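Local coordinates for protein antigen TpF1 (Treponema pallidum, PDB 2FJC) that binds ferric iron as a Dps-family mini-ferritin that assembles from twelve subunits and probably oxidises the iron it takes up, at residues R19-D24 with D63-R68; Q75-M80 with L84-I89. All blocks are in the same frame, centred on the assembly; numbering follows the deposited sequence.

Interaction 1: residues R19-D24 with D63-R68; sequences RQHVAD and DTIAER. With FE (Fe (III) ion), chain R.
Val22 sets its CG1 methyl anti to the backbone N (chi1 171°), which places CG2 beside that nitrogen and on the flank of the helix containing 63-68. Ile65 turns CG1 beside its own N (chi1 -76°), which leaves CG2 anti to that nitrogen and facing Val22, while CG1 carries CD1 past Val22 to His21. The two branched side chains pass alongside one another, pointing opposite ways, with Val22 CG2 3.8 Å from Ile65 CG2. The same valine methyl also meets Ala66, at 3.8 Å from its CA and 4.0 Å from its CB. At the end of the isoleucine, CD1 lies 3.9 Å from His21 CB and comes to the imidazole ring obliquely. The helices run nearly antiparallel, at 153°, with local axes 9.1 Å apart; Val22 and Ala66 draw their CA atoms to 6.1 Å, an approach eased by the small alanine.

The histidine ring contributes no hydrogen bond to this seam: its NE2 is bonded to Thr120 OG1, and Phe117 meets it from helix 99-127. The iron sits on a side of helix 44-71 turned away from this seam, held by Asp63 OD2 at 2.1 Å and by Glu67 OE2, one turn apart. His36 of a second subunit completes the protein ligands, and Trp37 NE1 of that subunit bonds Asp63 OD1, steadying the carboxylate.

The placement, between subunits, is consistent with the ferroxidase site of the Dps family, whose subunits are four-helix bundles. Chemically, one helix does two jobs: a buried hydrocarbon face packs without hydrogen bonds across the seam, and another face offers carboxylates that bind iron together with a histidine from the second subunit.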
ATOM      1  N   ARG B  19       7.096  36.055  11.228  1.00 35.80           N
ATOM      2  CA  ARG B  19       6.922  35.920  12.670  1.00 37.33           C
ATOM      3  C   ARG B  19       5.461  36.071  13.032  1.00 36.96           C
ATOM      4  O   ARG B  19       4.945  35.349  13.879  1.00 37.47           O
ATOM      5  CB  ARG B  19       7.741  36.975  13.425  1.00 39.08           C
ATOM      6  CG  ARG B  19       9.181  36.546  13.694  1.00 45.22           C
ATOM      7  CD  ARG B  19      10.051  37.697  14.168  1.00 47.48           C
ATOM      8  NE  ARG B  19       9.513  38.380  15.345  1.00 52.55           N
ATOM      9  CZ  ARG B  19       9.529  37.890  16.586  1.00 54.37           C
ATOM     10  NH1 ARG B  19      10.055  36.693  16.832  1.00 55.10           N
ATOM     11  NH2 ARG B  19       9.036  38.610  17.590  1.00 56.26           N
ATOM     12  N   GLN B  20       4.785  37.009  12.388  1.00 37.21           N
ATOM     13  CA  GLN B  20       3.384  37.207  12.673  1.00 37.52           C
ATOM     14  C   GLN B  20       2.557  36.029  12.158  1.00 36.41           C
ATOM     15  O   GLN B  20       1.608  35.602  12.810  1.00 35.21           O
ATOM     16  CB  GLN B  20       2.863  38.499  12.058  1.00 40.13           C
ATOM     17  CG  GLN B  20       1.387  38.662  12.345  1.00 46.42           C
ATOM     18  CD  GLN B  20       0.839  39.991  11.918  1.00 51.83           C
ATOM     19  OE1 GLN B  20       0.815  40.314  10.722  1.00 53.58           O
ATOM     20  NE2 GLN B  20       0.383  40.782  12.896  1.00 52.63           N
ATOM     21  N   HIS B  21       2.913  35.509  10.989  1.00 35.03           N
ATOM     22  CA  HIS B  21       2.182  34.371  10.437  1.00 34.58           C
ATOM     23  C   HIS B  21       2.236  33.188  11.394  1.00 33.62           C
ATOM     24  O   HIS B  21       1.226  32.532  11.637  1.00 33.53           O
ATOM     25  CB  HIS B  21       2.763  33.951   9.089  1.00 34.14           C
ATOM     26  CG  HIS B  21       2.677  35.010   8.042  1.00 32.89           C
ATOM     27  ND1 HIS B  21       1.686  35.964   8.041  1.00 32.17           N
ATOM     28  CD2 HIS B  21       3.419  35.233   6.934  1.00 32.81           C
ATOM     29  CE1 HIS B  21       1.818  36.729   6.972  1.00 33.11           C
ATOM     30  NE2 HIS B  21       2.859  36.306   6.283  1.00 32.56           N
ATOM     31  N   VAL B  22       3.420  32.920  11.934  1.00 31.41           N
ATOM     32  CA  VAL B  22       3.588  31.819  12.868  1.00 30.63           C
ATOM     33  C   VAL B  22       2.657  32.019  14.057  1.00 30.98           C
ATOM     34  O   VAL B  22       1.958  31.095  14.479  1.00 31.98           O
ATOM     35  CB  VAL B  22       5.043  31.731  13.366  1.00 28.04           C
ATOM     36  CG1 VAL B  22       5.147  30.721  14.484  1.00 25.36           C
ATOM     37  CG2 VAL B  22       5.951  31.341  12.213  1.00 25.61           C
ATOM     38  N   ALA B  23       2.645  33.234  14.586  1.00 29.88           N
ATOM     39  CA  ALA B  23       1.804  33.562  15.713  1.00 30.30           C
ATOM     40  C   ALA B  23       0.321  33.373  15.379  1.00 30.31           C
ATOM     41  O   ALA B  23      -0.416  32.763  16.147  1.00 29.49           O
ATOM     42  CB  ALA B  23       2.065  34.991  16.153  1.00 31.74           C
ATOM     43  N   ASP B  24      -0.111  33.887  14.234  1.00 29.99           N
ATOM     44  CA  ASP B  24      -1.504  33.765  13.836  1.00 29.92           C
ATOM     45  C   ASP B  24      -1.886  32.315  13.598  1.00 31.05           C
ATOM     46  O   ASP B  24      -2.965  31.886  14.004  1.00 32.65           O
ATOM     47  CB  ASP B  24      -1.792  34.596  12.575  1.00 30.31           C
ATOM     48  CG  ASP B  24      -1.801  36.104  12.845  1.00 31.17           C
ATOM     49  OD1 ASP B  24      -1.980  36.516  14.010  1.00 30.92           O
ATOM     50  OD2 ASP B  24      -1.647  36.888  11.889  1.00 30.82           O
ATOM     51  N   ASP B  63       4.476  25.106  10.662  1.00 36.71           N
ATOM     52  CA  ASP B  63       5.824  24.596  10.673  1.00 37.59           C
ATOM     53  C   ASP B  63       6.681  24.993   9.474  1.00 36.76           C
ATOM     54  O   ASP B  63       7.850  25.323   9.663  1.00 35.92           O
ATOM     55  CB  ASP B  63       5.825  23.073  10.856  1.00 38.47           C
ATOM     56  CG  ASP B  63       7.174  22.552  11.358  1.00 40.97           C
ATOM     57  OD1 ASP B  63       7.610  22.951  12.466  1.00 41.95           O
ATOM     58  OD2 ASP B  63       7.805  21.748  10.644  1.00 41.17           O
ATOM     59  N   THR B  64       6.138  24.992   8.257  1.00 36.04           N
ATOM     60  CA  THR B  64       6.981  25.361   7.120  1.00 37.83           C
ATOM     61  C   THR B  64       7.374  26.839   7.160  1.00 36.77           C
ATOM     62  O   THR B  64       8.503  27.190   6.823  1.00 37.66           O
ATOM     63  CB  THR B  64       6.340  25.027   5.743  1.00 37.45           C
ATOM     64  OG1 THR B  64       5.333  25.985   5.436  1.00 44.04           O
ATOM     65  CG2 THR B  64       5.726  23.653   5.757  1.00 37.74           C
ATOM     66  N   ILE B  65       6.462  27.706   7.589  1.00 36.07           N
ATOM     67  CA  ILE B  65       6.775  29.126   7.681  1.00 34.19           C
ATOM     68  C   ILE B  65       7.811  29.384   8.784  1.00 33.74           C
ATOM     69  O   ILE B  65       8.739  30.181   8.612  1.00 31.33           O
ATOM     70  CB  ILE B  65       5.499  29.964   7.939  1.00 33.75           C
ATOM     71  CG1 ILE B  65       4.707  30.081   6.644  1.00 32.24           C
ATOM     72  CG2 ILE B  65       5.861  31.376   8.434  1.00 33.90           C
ATOM     73  CD1 ILE B  65       3.455  30.874   6.788  1.00 32.78           C
ATOM     74  N   ALA B  66       7.654  28.710   9.915  1.00 33.50           N
ATOM     75  CA  ALA B  66       8.599  28.872  11.010  1.00 34.86           C
ATOM     76  C   ALA B  66       9.993  28.454  10.548  1.00 35.45           C
ATOM     77  O   ALA B  66      10.995  29.086  10.885  1.00 35.73           O
ATOM     78  CB  ALA B  66       8.180  28.027  12.191  1.00 33.41           C
ATOM     79  N   GLU B  67      10.053  27.380   9.774  1.00 36.20           N
ATOM     80  CA  GLU B  67      11.326  26.888   9.282  1.00 37.25           C
ATOM     81  C   GLU B  67      11.934  27.810   8.243  1.00 36.93           C
ATOM     82  O   GLU B  67      13.155  27.894   8.126  1.00 36.50           O
ATOM     83  CB  GLU B  67      11.165  25.494   8.696  1.00 37.78           C
ATOM     84  CG  GLU B  67      11.847  24.437   9.531  1.00 42.97           C
ATOM     85  CD  GLU B  67      10.939  23.269   9.842  1.00 43.82           C
ATOM     86  OE1 GLU B  67      10.322  22.724   8.898  1.00 45.71           O
ATOM     87  OE2 GLU B  67      10.848  22.897  11.029  1.00 44.08           O
ATOM     88  N   ARG B  68      11.086  28.489   7.478  1.00 34.95           N
ATOM     89  CA  ARG B  68      11.590  29.407   6.476  1.00 34.88           C
ATOM     90  C   ARG B  68      12.247  30.560   7.220  1.00 35.39           C
ATOM     91  O   ARG B  68      13.301  31.063   6.832  1.00 34.63           O
ATOM     92  CB  ARG B  68      10.451  29.924   5.597  1.00 35.28           C
ATOM     93  CG  ARG B  68      10.902  30.918   4.534  1.00 33.63           C
ATOM     94  CD  ARG B  68      12.106  30.389   3.777  1.00 34.55           C
ATOM     95  NE  ARG B  68      12.596  31.340   2.782  1.00 34.80           N
ATOM     96  CZ  ARG B  68      13.785  31.245   2.195  1.00 34.89           C
ATOM     97  NH1 ARG B  68      14.597  30.241   2.511  1.00 30.80           N
ATOM     98  NH2 ARG B  68      14.167  32.154   1.310  1.00 34.19           N
TER
HETATM   99 FE    FE R 602       9.591  20.814  11.278  1.00 52.84          FE

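Interaction 2: residues Q75-M80 with L84-I89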
ATOM      1  N   GLN B  75      14.985  33.691  14.399  1.00 49.39           N
ATOM      2  CA  GLN B  75      14.531  32.641  15.296  1.00 50.30           C
ATOM      3  C   GLN B  75      13.014  32.767  15.294  1.00 48.14           C
ATOM      4  O   GLN B  75      12.474  33.871  15.202  1.00 48.34           O
ATOM      5  CB  GLN B  75      15.105  32.824  16.701  1.00 51.49           C
ATOM      6  CG  GLN B  75      16.607  33.031  16.702  1.00 54.55           C
ATOM      7  CD  GLN B  75      17.268  32.538  17.965  1.00 56.52           C
ATOM      8  OE1 GLN B  75      17.520  31.343  18.124  1.00 58.89           O
ATOM      9  NE2 GLN B  75      17.546  33.456  18.880  1.00 58.92           N
ATOM     10  N   ALA B  76      12.325  31.637  15.371  1.00 45.36           N
ATOM     11  CA  ALA B  76      10.874  31.664  15.334  1.00 42.37           C
ATOM     12  C   ALA B  76      10.240  31.853  16.699  1.00 40.12           C
ATOM     13  O   ALA B  76      10.755  31.370  17.714  1.00 39.29           O
ATOM     14  CB  ALA B  76      10.350  30.381  14.692  1.00 40.93           C
ATOM     15  N   PRO B  77       9.128  32.599  16.746  1.00 38.11           N
ATOM     16  CA  PRO B  77       8.452  32.807  18.026  1.00 36.71           C
ATOM     17  C   PRO B  77       7.991  31.409  18.425  1.00 35.76           C
ATOM     18  O   PRO B  77       7.397  30.695  17.621  1.00 33.48           O
ATOM     19  CB  PRO B  77       7.302  33.746  17.665  1.00 36.61           C
ATOM     20  CG  PRO B  77       7.043  33.453  16.223  1.00 38.14           C
ATOM     21  CD  PRO B  77       8.431  33.299  15.655  1.00 37.83           C
ATOM     22  N   ALA B  78       8.291  31.001  19.652  1.00 36.29           N
ATOM     23  CA  ALA B  78       7.938  29.655  20.073  1.00 35.73           C
ATOM     24  C   ALA B  78       7.371  29.537  21.476  1.00 34.74           C
ATOM     25  O   ALA B  78       7.893  28.794  22.301  1.00 34.19           O
ATOM     26  CB  ALA B  78       9.153  28.756  19.922  1.00 35.58           C
ATOM     27  N   SER B  79       6.302  30.279  21.738  1.00 34.40           N
ATOM     28  CA  SER B  79       5.631  30.237  23.030  1.00 33.55           C
ATOM     29  C   SER B  79       4.278  30.883  22.853  1.00 33.01           C
ATOM     30  O   SER B  79       4.101  31.751  21.991  1.00 34.69           O
ATOM     31  CB  SER B  79       6.445  30.975  24.102  1.00 32.61           C
ATOM     32  OG  SER B  79       6.434  32.371  23.892  1.00 33.33           O
ATOM     33  N   MET B  80       3.313  30.447  23.640  1.00 33.11           N
ATOM     34  CA  MET B  80       1.980  31.017  23.549  1.00 34.42           C
ATOM     35  C   MET B  80       2.017  32.487  23.958  1.00 33.76           C
ATOM     36  O   MET B  80       1.276  33.315  23.412  1.00 33.63           O
ATOM     37  CB  MET B  80       1.023  30.226  24.435  1.00 33.94           C
ATOM     38  CG  MET B  80       0.824  28.813  23.946  1.00 34.49           C
ATOM     39  SD  MET B  80      -0.338  27.931  24.949  1.00 36.16           S
ATOM     40  CE  MET B  80      -0.461  26.369  24.105  1.00 34.72           C
ATOM     41  N   LEU B  84       0.370  35.245  21.566  1.00 35.88           N
ATOM     42  CA  LEU B  84      -0.702  36.137  21.990  1.00 37.30           C
ATOM     43  C   LEU B  84      -0.281  37.590  21.829  1.00 37.52           C
ATOM     44  O   LEU B  84      -1.121  38.461  21.597  1.00 37.59           O
ATOM     45  CB  LEU B  84      -1.087  35.872  23.447  1.00 36.67           C
ATOM     46  CG  LEU B  84      -1.845  34.562  23.674  1.00 37.36           C
ATOM     47  CD1 LEU B  84      -2.195  34.410  25.142  1.00 35.96           C
ATOM     48  CD2 LEU B  84      -3.101  34.550  22.823  1.00 35.99           C
ATOM     49  N   ALA B  85       1.017  37.844  21.933  1.00 35.83           N
ATOM     50  CA  ALA B  85       1.530  39.199  21.786  1.00 37.01           C
ATOM     51  C   ALA B  85       1.638  39.647  20.325  1.00 38.04           C
ATOM     52  O   ALA B  85       1.514  40.832  20.027  1.00 38.68           O
ATOM     53  CB  ALA B  85       2.895  39.306  22.458  1.00 35.29           C
ATOM     54  N   LEU B  86       1.861  38.704  19.414  1.00 38.37           N
ATOM     55  CA  LEU B  86       2.022  39.032  18.003  1.00 38.11           C
ATOM     56  C   LEU B  86       0.786  38.818  17.146  1.00 37.62           C
ATOM     57  O   LEU B  86       0.592  39.494  16.132  1.00 38.60           O
ATOM     58  CB  LEU B  86       3.157  38.198  17.414  1.00 39.25           C
ATOM     59  CG  LEU B  86       4.545  38.368  18.022  1.00 42.54           C
ATOM     60  CD1 LEU B  86       5.458  37.225  17.575  1.00 42.00           C
ATOM     61  CD2 LEU B  86       5.105  39.725  17.606  1.00 41.79           C
ATOM     62  N   SER B  87      -0.046  37.871  17.545  1.00 35.67           N
ATOM     63  CA  SER B  87      -1.226  37.528  16.769  1.00 35.82           C
ATOM     64  C   SER B  87      -2.292  38.595  16.586  1.00 37.01           C
ATOM     65  O   SER B  87      -2.630  39.326  17.515  1.00 37.25           O
ATOM     66  CB  SER B  87      -1.888  36.280  17.350  1.00 34.37           C
ATOM     67  OG  SER B  87      -2.949  35.849  16.521  1.00 33.02           O
ATOM     68  N   GLY B  88      -2.823  38.656  15.369  1.00 36.93           N
ATOM     69  CA  GLY B  88      -3.878  39.591  15.054  1.00 37.05           C
ATOM     70  C   GLY B  88      -5.192  38.830  15.047  1.00 38.63           C
ATOM     71  O   GLY B  88      -6.229  39.362  14.651  1.00 39.55           O
ATOM     72  N   ILE B  89      -5.148  37.574  15.477  1.00 37.19           N
ATOM     73  CA  ILE B  89      -6.343  36.749  15.526  1.00 37.23           C
ATOM     74  C   ILE B  89      -6.819  36.587  16.964  1.00 37.26           C
ATOM     75  O   ILE B  89      -6.062  36.187  17.854  1.00 36.45           O
ATOM     76  CB  ILE B  89      -6.095  35.353  14.917  1.00 37.16           C
ATOM     77  CG1 ILE B  89      -5.847  35.479  13.414  1.00 36.88           C
ATOM     78  CG2 ILE B  89      -7.291  34.455  15.168  1.00 37.26           C
ATOM     79  CD1 ILE B  89      -5.593  34.165  12.728  1.00 37.55           C
TER
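Pro77 is the first residue of 75-80 to touch the short helix beyond it, its ring carbon CB lying 3.9 Å from the CD1 methyl of Leu86. The proline ring starts out toward the helical segment and Leu86 leaves its backbone toward the proline, so the contact is made by a ring corner against one branch end. Val22 of helix 8-38 and Leu69 of helix 44-71 also pack on Pro77, joining this apolar patch to the main bundle.

Ala78 and Ser79 then turn the chain into helix 80-86. Ser79 stands at the N-cap, where its side chain caps a backbone N of the first turn; Glu82 OE2 is hydrogen-bonded to both Ser79 OG and Ala78 N, strengthening the corner.

Met80 closes the walk through its carbonyl. Its O accepts from Leu84 N at 2.8 Å, the ordinary i to i+4 bond of the first helical turn. Leu84 folds CG back beside its own nitrogen (chi1 -72°), which brings CG to 3.4 Å from Met80 O, flanking the bond with hydrocarbon. The methionine chain itself leads away, while Glu91 of a second subunit bonds Met80 N and Gly26 of that subunit packs on its side chain.

After Leu86 the helix ends, and Ser87 OG accepts from Ile89 N at 3.0 Å in an ST turn that redirects the chain. Asp24 OD1 on helix 8-38 is hydrogen-bonded to Ser87 OG and Gly88 N. A short helix in the connection between the second and third bundle helices, near the subunit interface, is a hallmark of Dps proteins. Its chemistry implies a division of labour: hydroxyls and carboxylates secure its two ends, a main-chain bond supports its turn, and Pro77 with Leu86 supplies an apolar clasp.

Overall arrangement
Both interactions involve the flank of helix 8-38, but at different depths. Interaction 1 is fully buried between two long helices of the bundle; interaction 2 is partly buried, in the connection that follows helix 44-71 and lies against the bundle's outside. The first is purely apolar across its seam, whereas the second mixes one main-chain hydrogen bond with a small apolar contact. They meet through helix 8-38: Ala23 CB packs 3.6 Å from Leu86 CB, and Asp24 ties the end of the short helix to the bundle. Each also borders the second subunit, interaction 1 through shared iron, interaction 2 through hydrogen bonds and packing.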